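Local coordinates for outer membrane porin protein 32 (Delftia acidovorans, PDB 2FGQ) that forms anion-selective channels through the bacterial outer membrane as a homotrimer and can bind malate, at residues 214-226 and 237-249. Sequence-based numbering, arbitrary orientation.
Sequences FGVAKLSGLLQQT and KTNSYMLGASAPV
The carboxamides of Q225 and N239 run alongside each other in the same direction, nearly coplanar, 16° apart. Q225 NE2 donates to N239 OD1 over 2.8 Å, arriving in the carbonyl plane on a lone pair, and the methylene K237 CD packs 3.8 Å from Q225 CD. Further along this face L223 CD2 approaches the Y241 ring obliquely, 3.3 Å from Y241 CD2, and the methyls L219 CD1 and L243 CD1 meet at 4.0 Å. Changing Q225 to a leucine would probably leave N239 OD1 without its donor and the asparagine amide freer to turn. The other face carries L222, whose CD1 sits 3.4 Å from M242 SD; the bent methionine chain brings CE back over G221 CA. Toward T226 on this face a water joins Q224 NE2, T226 OG1 and S240 OG, while Q224 OE1 is hydrogen-bonded to T207 OG1 and S220 OG to the carbonyl of Y104. Between the faces, paired backbone bonds run from K218–S246 to T226–T238, the regular ladder of an antiparallel hairpin in the 16-stranded porin barrel. Apolar L219, L223 and L243 lie on the outer surface, probably facing lipid, whereas the hydroxyls and amide behind them, with the side chain of L222 about 10 Å from the bound D-malate, are consistent with a polar channel side.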
# COMPACT_ATOMS: atom_id res chain seq x y z
N PHE A 214 20.06 26.42 25.68
CA PHE A 214 21.21 26.81 26.52
C PHE A 214 22.28 25.71 26.55
O PHE A 214 23.31 25.89 27.18
CB PHE A 214 20.76 27.09 27.96
CG PHE A 214 19.71 28.14 28.12
CD1 PHE A 214 20.06 29.46 28.38
CD2 PHE A 214 18.36 27.83 28.05
CE1 PHE A 214 19.10 30.44 28.56
CE2 PHE A 214 17.39 28.82 28.21
CZ PHE A 214 17.77 30.13 28.49
N GLY A 215 22.08 24.57 25.90
CA GLY A 215 23.03 23.45 25.95
C GLY A 215 22.71 22.51 27.09
O GLY A 215 22.31 21.36 26.87
N VAL A 216 22.82 23.02 28.31
CA VAL A 216 22.44 22.26 29.50
C VAL A 216 20.92 22.01 29.58
O VAL A 216 20.48 21.09 30.24
CB VAL A 216 22.93 22.94 30.80
CG1 VAL A 216 24.45 23.19 30.75
CG2 VAL A 216 22.17 24.24 31.09
N ALA A 217 20.13 22.85 28.90
CA ALA A 217 18.67 22.69 28.84
C ALA A 217 18.13 23.52 27.70
O ALA A 217 18.81 24.43 27.21
CB ALA A 217 18.03 23.11 30.14
N LYS A 218 16.90 23.23 27.29
CA LYS A 218 16.22 24.01 26.25
C LYS A 218 14.84 24.40 26.78
O LYS A 218 14.18 23.59 27.43
CB LYS A 218 16.10 23.16 24.98
CG LYS A 218 15.31 23.79 23.87
CD LYS A 218 15.40 22.96 22.57
CE LYS A 218 14.74 23.70 21.43
NZ LYS A 218 14.68 22.86 20.17
N LEU A 219 14.44 25.63 26.53
CA LEU A 219 13.13 26.12 26.89
C LEU A 219 12.39 26.43 25.59
O LEU A 219 12.96 27.01 24.67
CB LEU A 219 13.29 27.41 27.70
CG LEU A 219 12.02 28.04 28.26
CD1 LEU A 219 11.33 27.17 29.34
CD2 LEU A 219 12.42 29.44 28.80
N SER A 220 11.11 26.08 25.54
CA SER A 220 10.33 26.24 24.31
C SER A 220 8.88 26.60 24.66
O SER A 220 8.36 26.11 25.62
CB SER A 220 10.38 24.92 23.54
OG SER A 220 9.91 25.13 22.22
N GLY A 221 8.28 27.49 23.89
CA GLY A 221 6.90 27.91 24.08
C GLY A 221 6.17 28.13 22.76
O GLY A 221 6.77 28.40 21.70
N LEU A 222 4.84 28.00 22.81
CA LEU A 222 3.99 28.10 21.61
C LEU A 222 2.67 28.73 22.11
O LEU A 222 2.16 28.34 23.17
CB LEU A 222 3.68 26.72 21.04
CG LEU A 222 4.41 26.03 19.87
CD1 LEU A 222 3.95 24.59 19.69
CD2 LEU A 222 4.23 26.74 18.53
N LEU A 223 2.14 29.67 21.35
CA LEU A 223 0.78 30.21 21.51
C LEU A 223 0.08 30.07 20.17
O LEU A 223 0.67 30.34 19.13
CB LEU A 223 0.84 31.69 21.83
CG LEU A 223 1.71 32.10 23.00
CD1 LEU A 223 1.91 33.58 22.94
CD2 LEU A 223 1.01 31.66 24.28
N GLN A 224 -1.20 29.72 20.19
CA GLN A 224 -1.94 29.57 18.97
C GLN A 224 -3.40 29.89 19.17
O GLN A 224 -3.98 29.50 20.18
CB GLN A 224 -1.85 28.11 18.46
CG GLN A 224 -2.41 27.88 17.07
CD GLN A 224 -2.20 26.45 16.61
OE1 GLN A 224 -1.47 26.19 15.62
NE2 GLN A 224 -2.81 25.50 17.33
N GLN A 225 -3.97 30.60 18.20
CA GLN A 225 -5.42 30.77 18.12
C GLN A 225 -5.90 30.17 16.84
O GLN A 225 -5.40 30.50 15.77
CB GLN A 225 -5.85 32.24 18.19
CG GLN A 225 -7.34 32.38 18.13
CD GLN A 225 -7.80 33.80 18.38
OE1 GLN A 225 -8.02 34.54 17.44
NE2 GLN A 225 -7.90 34.19 19.65
N THR A 226 -6.87 29.25 16.97
CA THR A 226 -7.50 28.61 15.82
C THR A 226 -8.97 28.98 15.85
O THR A 226 -9.65 28.72 16.85
CB THR A 226 -7.35 27.13 15.96
OG1 THR A 226 -5.96 26.81 16.05
CG2 THR A 226 -7.83 26.44 14.69
N LYS A 237 -13.77 28.89 18.38
CA LYS A 237 -12.47 29.50 18.62
C LYS A 237 -11.79 28.77 19.77
O LYS A 237 -12.40 28.55 20.81
CB LYS A 237 -12.63 31.01 18.95
CG LYS A 237 -11.32 31.70 19.16
CD LYS A 237 -11.51 33.24 19.09
CE LYS A 237 -11.80 33.80 20.39
NZ LYS A 237 -12.05 35.33 20.24
N THR A 238 -10.51 28.49 19.61
CA THR A 238 -9.72 27.84 20.61
C THR A 238 -8.37 28.52 20.72
O THR A 238 -7.71 28.74 19.69
CB THR A 238 -9.49 26.35 20.23
OG1 THR A 238 -10.75 25.70 19.99
CG2 THR A 238 -8.83 25.59 21.38
N ASN A 239 -7.98 28.89 21.94
CA ASN A 239 -6.65 29.41 22.25
C ASN A 239 -5.86 28.30 22.92
O ASN A 239 -6.29 27.75 23.96
CB ASN A 239 -6.77 30.62 23.18
CG ASN A 239 -7.48 31.81 22.53
OD1 ASN A 239 -7.44 32.00 21.33
ND2 ASN A 239 -8.10 32.65 23.38
N SER A 240 -4.68 28.02 22.39
CA SER A 240 -3.84 26.92 22.87
C SER A 240 -2.47 27.45 23.25
O SER A 240 -1.90 28.27 22.55
CB SER A 240 -3.70 25.83 21.80
OG SER A 240 -4.96 25.30 21.40
N TYR A 241 -1.95 27.00 24.38
CA TYR A 241 -0.70 27.52 24.94
C TYR A 241 0.16 26.36 25.41
O TYR A 241 -0.36 25.37 25.90
CB TYR A 241 -1.00 28.33 26.20
CG TYR A 241 -2.06 29.41 26.09
CD1 TYR A 241 -3.40 29.12 26.13
CD2 TYR A 241 -1.69 30.73 26.02
CE1 TYR A 241 -4.36 30.11 26.06
CE2 TYR A 241 -2.65 31.75 25.95
CZ TYR A 241 -3.99 31.42 25.96
OH TYR A 241 -4.96 32.40 25.91
N MET A 242 1.48 26.47 25.25
CA MET A 242 2.38 25.40 25.73
C MET A 242 3.71 26.02 26.15
O MET A 242 4.17 27.00 25.54
CB MET A 242 2.54 24.38 24.61
CG MET A 242 3.64 23.39 24.64
SD MET A 242 4.47 23.47 22.88
CE MET A 242 5.86 24.26 23.63
N LEU A 243 4.27 25.46 27.21
CA LEU A 243 5.61 25.79 27.68
C LEU A 243 6.26 24.49 28.09
O LEU A 243 5.66 23.68 28.80
CB LEU A 243 5.57 26.72 28.91
CG LEU A 243 6.91 27.33 29.33
CD1 LEU A 243 7.57 28.11 28.22
CD2 LEU A 243 6.68 28.27 30.50
N GLY A 244 7.48 24.29 27.63
CA GLY A 244 8.23 23.10 27.97
C GLY A 244 9.71 23.32 28.12
O GLY A 244 10.28 24.33 27.67
N ALA A 245 10.34 22.34 28.74
CA ALA A 245 11.78 22.32 28.88
C ALA A 245 12.30 20.91 28.69
O ALA A 245 11.62 19.94 29.01
CB ALA A 245 12.18 22.82 30.23
N SER A 246 13.51 20.81 28.18
CA SER A 246 14.20 19.54 28.07
C SER A 246 15.64 19.72 28.53
O SER A 246 16.14 20.84 28.58
CB SER A 246 14.19 19.00 26.65
OG SER A 246 14.81 19.89 25.74
N ALA A 247 16.27 18.61 28.88
CA ALA A 247 17.67 18.63 29.29
C ALA A 247 18.32 17.28 29.05
O ALA A 247 17.72 16.26 29.38
CB ALA A 247 17.74 18.96 30.76
N PRO A 248 19.56 17.26 28.57
CA PRO A 248 20.35 16.02 28.60
C PRO A 248 20.60 15.57 30.03
O PRO A 248 20.79 16.42 30.94
CB PRO A 248 21.66 16.38 27.85
CG PRO A 248 21.61 17.84 27.56
CD PRO A 248 20.31 18.39 27.99
N VAL A 249 20.56 14.25 30.21
CA VAL A 249 20.85 13.58 31.47
C VAL A 249 21.90 12.53 31.18
O VAL A 249 21.68 11.59 30.44
CB VAL A 249 19.61 12.90 32.06
CG1 VAL A 249 19.96 12.16 33.35
CG2 VAL A 249 18.52 13.91 32.33
O HOH W 1 21.78 18.86 31.30
O HOH W 2 -5.09 26.10 18.79
O HOH W 3 -9.81 36.69 20.64
O HOH W 4 -11.10 26.34 17.10